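Local coordinates for beta-N-acetylhexosaminidase (Bacteroides fragilis, PDB 4PYS), which probably hydrolyses terminal N-acetylhexosamine residues from glycans, as a glycoside hydrolase of family 20, at residues A[258-263]-A[302-307]; A[319-324]-A[350-355]. All blocks are in the same frame, centred on the assembly; numbering follows the deposited sequence.

Both contacts lie in the family 20 catalytic domain, on the same side of the chain's centre, with their own centres about 15 Å apart. Contact 1 is the more peripheral and is only partly buried. It joins a zinc-binding loop to helix 302-310 through metal-bound sulfurs, a salt bridge and an arginine grip. Contact 2 is buried and almost wholly apolar: a loop between two barrel strands packs on helix 316-333 with leucines and an aromatic pair. The two helices follow each other in the chain and touch. Arg307 NE of contact 1 packs 3.4 Å from Trp322 CH2 of contact 2, and Leu319 lies against Cys304.

Contact 1 (A[258-263]-A[302-307])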
# COMPACT_ATOMS: atom_id res chain seq x y z
N ILE A 258 6.99 -20.39 -15.97
CA ILE A 258 5.82 -19.88 -15.29
C ILE A 258 4.85 -21.02 -14.98
O ILE A 258 5.06 -22.15 -15.43
CB ILE A 258 5.10 -18.81 -16.15
CG1 ILE A 258 4.50 -19.43 -17.41
CG2 ILE A 258 6.07 -17.69 -16.52
CD1 ILE A 258 4.09 -18.41 -18.45
N PHE A 259 3.81 -20.74 -14.20
CA PHE A 259 2.79 -21.74 -13.93
C PHE A 259 2.13 -22.16 -15.24
O PHE A 259 1.81 -21.31 -16.08
CB PHE A 259 1.72 -21.19 -12.97
CG PHE A 259 2.25 -20.86 -11.60
CD1 PHE A 259 2.85 -21.84 -10.81
CD2 PHE A 259 2.11 -19.58 -11.09
CE1 PHE A 259 3.32 -21.54 -9.54
CE2 PHE A 259 2.58 -19.26 -9.82
CZ PHE A 259 3.19 -20.24 -9.04
N CYS A 260 1.93 -23.46 -15.42
CA CYS A 260 1.30 -23.96 -16.63
C CYS A 260 -0.22 -23.80 -16.57
O CYS A 260 -0.89 -24.49 -15.81
CB CYS A 260 1.67 -25.43 -16.83
SG CYS A 260 0.94 -26.19 -18.29
N ALA A 261 -0.77 -22.91 -17.39
CA ALA A 261 -2.22 -22.71 -17.43
C ALA A 261 -2.93 -23.92 -18.04
O ALA A 261 -4.14 -24.08 -17.88
CB ALA A 261 -2.57 -21.45 -18.20
N GLY A 262 -2.17 -24.76 -18.73
CA GLY A 262 -2.74 -25.92 -19.41
C GLY A 262 -3.12 -27.07 -18.49
O GLY A 262 -3.95 -27.90 -18.85
N LYS A 263 -2.52 -27.11 -17.31
CA LYS A 263 -2.78 -28.20 -16.38
C LYS A 263 -3.87 -27.82 -15.38
O LYS A 263 -3.73 -26.83 -14.66
CB LYS A 263 -1.51 -28.59 -15.63
CG LYS A 263 -0.45 -29.24 -16.50
CD LYS A 263 0.89 -29.27 -15.80
CE LYS A 263 1.85 -30.19 -16.51
NZ LYS A 263 1.93 -29.85 -17.96
N PRO A 302 2.46 -28.65 -24.71
CA PRO A 302 1.31 -29.41 -25.21
C PRO A 302 0.05 -29.14 -24.39
O PRO A 302 -1.05 -29.17 -24.94
CB PRO A 302 1.75 -30.86 -25.03
CG PRO A 302 3.23 -30.82 -25.13
CD PRO A 302 3.63 -29.52 -24.48
N ASP A 303 0.20 -28.86 -23.09
CA ASP A 303 -0.94 -28.58 -22.22
C ASP A 303 -1.50 -27.17 -22.42
O ASP A 303 -2.71 -26.97 -22.33
CB ASP A 303 -0.58 -28.83 -20.75
CG ASP A 303 -0.07 -30.24 -20.50
OD1 ASP A 303 -0.85 -31.20 -20.68
OD2 ASP A 303 1.11 -30.38 -20.12
N CYS A 304 -0.63 -26.21 -22.71
CA CYS A 304 -1.08 -24.83 -22.97
C CYS A 304 -1.69 -24.66 -24.36
O CYS A 304 -2.65 -23.92 -24.54
CB CYS A 304 0.06 -23.84 -22.75
SG CYS A 304 0.37 -23.43 -21.01
N ARG A 305 -1.12 -25.35 -25.35
CA ARG A 305 -1.65 -25.32 -26.71
C ARG A 305 -2.97 -26.10 -26.79
O ARG A 305 -3.85 -25.75 -27.58
CB ARG A 305 -0.63 -25.90 -27.69
N SER A 306 -3.09 -27.14 -25.98
CA SER A 306 -4.32 -27.92 -25.90
C SER A 306 -5.44 -27.07 -25.29
O SER A 306 -6.59 -27.12 -25.74
CB SER A 306 -4.11 -29.20 -25.09
OG SER A 306 -5.27 -29.56 -24.37
N ARG A 307 -5.10 -26.31 -24.26
CA ARG A 307 -6.07 -25.45 -23.59
C ARG A 307 -6.60 -24.37 -24.53
O ARG A 307 -7.79 -24.04 -24.49
CB ARG A 307 -5.45 -24.79 -22.35
CG ARG A 307 -6.46 -24.03 -21.51
CD ARG A 307 -7.28 -24.97 -20.66
NE ARG A 307 -6.54 -25.35 -19.46
CZ ARG A 307 -7.00 -26.16 -18.51
NH1 ARG A 307 -8.21 -26.71 -18.63
NH2 ARG A 307 -6.25 -26.44 -17.45
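Cys260 and Cys304 meet across a four-cysteine zinc site, their SG atoms 3.9 Å apart. Both bind the zinc ion, and Cys242 and Cys301 complete the site. Cys301 and Cys304 form a CxxC pair at the start of helix 302-310, while Cys260 opens a type I turn that runs to Lys263. The site ties this loop to the helix, far from the centre of the chain.

The turn lies close on the helix. Gly262 CA is 3.1 Å from Asp303 O, a CA-H...O contact. Cys304 SG lies against the backbone nitrogens of the turn, 3.7 Å from Gly262 N and close to Ala261 N.

Arg307 reaches the turn one helical turn after Asp303. Its CB lies 4.2 Å from Gly262 CA. CG and CD carry the chain on through bends at chi2 (79°) and chi3 (81°), which fold the guanidinium back to the loop; CG also packs on Leu319. NE donates to Ala261 O at 3.1 Å. CZ is nearest to Gly262 O, which lies over one face of the group. NH2 also donates to Ala261 O, so two nitrogens grip one carbonyl oxygen side-on, from opposite faces of the carbonyl plane. NH2 has a stronger partner in Asp264, with which it forms a salt bridge.

Lys263, at the end of the turn, starts out pointing away from helix 302-310, but its chain bends at chi4 and brings NZ back to it. NZ forms a salt bridge with Asp303 OD2; the modelled separation is very short and its exact value is doubtful. A second bond holds the ammonium group: NZ to the backbone oxygen of Cys242.

Contact 2 (A[319-324]-A[350-355]); sequences LQLWFS and YSLPDN
Tyr350 lays its ring beside Trp322 on helix 316-333, and Leu321 packs its CB against Tyr350 CB. Tyr350, Leu321 and Leu352 bury the most surface in this helix-loop packing, with Trp322 close behind. It is part of the (beta/alpha)8 barrel of the catalytic domain.

Trp322 and Tyr350 run side by side and point the same way. Their rings are nevertheless T-shaped: the indole edge is turned to the phenol face, with planes at 78° and the indole five-membered ring 5.1 Å from the phenol ring, centre to centre. Trp322 CD1 sits 3.8 Å from Tyr350 CZ, over the face but near the rim. With chi1 at -165°, Tyr350 turns CG away from its own nitrogen, and the ring lies along the helix. There the same ring covers Trp322 CA in a CH-pi contact, with CA 4.2 Å from the ring centre.

Leu321 comes from the helix to the loop backbone. Its CB meets Tyr350 CB at 3.8 Å. Leu321 CD1 lies 3.7 Å from Tyr350 N, which is hydrogen-bonded to Asp318.

Leu352 crosses Leu321 at about a right angle and touches it with both methyls. Leu352 CD1 meets Leu321 CD2, while Leu352 CD2 lies 3.7 Å from Leu321 O and also reaches Ser324 CB.

The loop 350-355 leads from strand 337-341 towards strand 356-360, neighbouring parallel strands of the barrel sheet. Helix 316-333 lies between this loop and helix 264-280, where Phe323 and Trp322 pack on Leu267.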
# COMPACT_ATOMS: atom_id res chain seq x y z
N LEU A 319 -4.64 -16.86 -23.64
CA LEU A 319 -4.58 -17.88 -22.61
C LEU A 319 -4.35 -17.26 -21.23
O LEU A 319 -4.94 -17.70 -20.24
CB LEU A 319 -3.46 -18.89 -22.90
CG LEU A 319 -3.36 -20.00 -21.85
CD1 LEU A 319 -4.72 -20.68 -21.67
CD2 LEU A 319 -2.30 -21.03 -22.22
N GLN A 320 -3.50 -16.25 -21.17
CA GLN A 320 -3.22 -15.59 -19.90
C GLN A 320 -4.47 -14.89 -19.39
O GLN A 320 -4.76 -14.90 -18.20
CB GLN A 320 -2.04 -14.62 -20.02
CG GLN A 320 -1.26 -14.48 -18.71
CD GLN A 320 -0.42 -13.22 -18.64
OE1 GLN A 320 0.43 -12.98 -19.49
NE2 GLN A 320 -0.66 -12.41 -17.61
N LEU A 321 -5.22 -14.29 -20.31
CA LEU A 321 -6.51 -13.68 -19.99
C LEU A 321 -7.50 -14.72 -19.46
O LEU A 321 -8.16 -14.50 -18.45
CB LEU A 321 -7.09 -12.98 -21.21
CG LEU A 321 -6.43 -11.66 -21.60
CD1 LEU A 321 -7.04 -11.07 -22.86
CD2 LEU A 321 -6.59 -10.71 -20.46
N TRP A 322 -7.60 -15.84 -20.17
CA TRP A 322 -8.46 -16.94 -19.74
C TRP A 322 -8.08 -17.40 -18.34
O TRP A 322 -8.94 -17.56 -17.47
CB TRP A 322 -8.37 -18.12 -20.71
CG TRP A 322 -9.17 -19.32 -20.27
CD1 TRP A 322 -10.50 -19.55 -20.48
CD2 TRP A 322 -8.68 -20.46 -19.54
NE1 TRP A 322 -10.87 -20.76 -19.93
CE2 TRP A 322 -9.77 -21.33 -19.35
CE3 TRP A 322 -7.43 -20.82 -19.04
CZ2 TRP A 322 -9.64 -22.54 -18.67
CZ3 TRP A 322 -7.30 -22.02 -18.36
CH2 TRP A 322 -8.40 -22.87 -18.19
N PHE A 323 -6.79 -17.61 -18.13
CA PHE A 323 -6.27 -17.99 -16.83
C PHE A 323 -6.61 -16.94 -15.76
O PHE A 323 -7.08 -17.28 -14.67
CB PHE A 323 -4.76 -18.20 -16.90
CG PHE A 323 -4.12 -18.38 -15.56
CD1 PHE A 323 -4.09 -19.63 -14.97
CD2 PHE A 323 -3.56 -17.30 -14.89
CE1 PHE A 323 -3.51 -19.81 -13.73
CE2 PHE A 323 -2.98 -17.47 -13.65
CZ PHE A 323 -2.95 -18.73 -13.07
N SER A 324 -6.34 -15.68 -16.07
CA SER A 324 -6.64 -14.59 -15.14
C SER A 324 -8.14 -14.56 -14.85
O SER A 324 -8.56 -14.31 -13.73
CB SER A 324 -6.19 -13.25 -15.73
OG SER A 324 -4.79 -13.22 -15.86
N TYR A 350 -10.11 -12.39 -24.38
CA TYR A 350 -11.00 -13.04 -23.42
C TYR A 350 -11.38 -12.06 -22.33
O TYR A 350 -10.52 -11.43 -21.72
CB TYR A 350 -10.33 -14.28 -22.82
CG TYR A 350 -11.30 -15.19 -22.12
CD1 TYR A 350 -11.63 -14.99 -20.78
CD2 TYR A 350 -11.90 -16.25 -22.80
CE1 TYR A 350 -12.53 -15.82 -20.14
CE2 TYR A 350 -12.80 -17.08 -22.16
CZ TYR A 350 -13.11 -16.87 -20.84
OH TYR A 350 -14.00 -17.70 -20.20
N SER A 351 -12.68 -11.89 -22.11
CA SER A 351 -13.13 -10.84 -21.21
C SER A 351 -13.06 -11.22 -19.74
O SER A 351 -13.46 -12.32 -19.34
CB SER A 351 -14.54 -10.36 -21.58
OG SER A 351 -14.80 -9.12 -20.96
N LEU A 352 -12.54 -10.29 -18.95
CA LEU A 352 -12.37 -10.49 -17.52
C LEU A 352 -13.66 -10.18 -16.78
O LEU A 352 -14.41 -9.28 -17.18
CB LEU A 352 -11.23 -9.59 -17.03
CG LEU A 352 -9.89 -9.94 -17.68
CD1 LEU A 352 -8.85 -8.87 -17.44
CD2 LEU A 352 -9.41 -11.27 -17.13
N PRO A 353 -13.94 -10.93 -15.70
CA PRO A 353 -15.18 -10.78 -14.93
C PRO A 353 -15.31 -9.43 -14.22
O PRO A 353 -14.33 -8.68 -14.15
CB PRO A 353 -15.10 -11.93 -13.91
CG PRO A 353 -13.64 -12.27 -13.82
CD PRO A 353 -13.07 -12.00 -15.18
N ASP A 354 -16.49 -9.14 -13.69
CA ASP A 354 -16.80 -7.79 -13.18
C ASP A 354 -16.23 -7.46 -11.80
O ASP A 354 -16.48 -6.38 -11.27
CB ASP A 354 -18.31 -7.51 -13.22
CG ASP A 354 -19.12 -8.44 -12.32
OD1 ASP A 354 -18.52 -9.21 -11.54
OD2 ASP A 354 -20.36 -8.38 -12.38
N ASN A 355 -15.46 -8.37 -11.21
CA ASN A 355 -14.77 -8.06 -9.95
C ASN A 355 -13.31 -7.67 -10.16
O ASN A 355 -12.54 -7.58 -9.19
CB ASN A 355 -14.86 -9.22 -8.98
CG ASN A 355 -14.13 -10.45 -9.47
OD1 ASN A 355 -14.14 -10.76 -10.66
ND2 ASN A 355 -13.47 -11.15 -8.56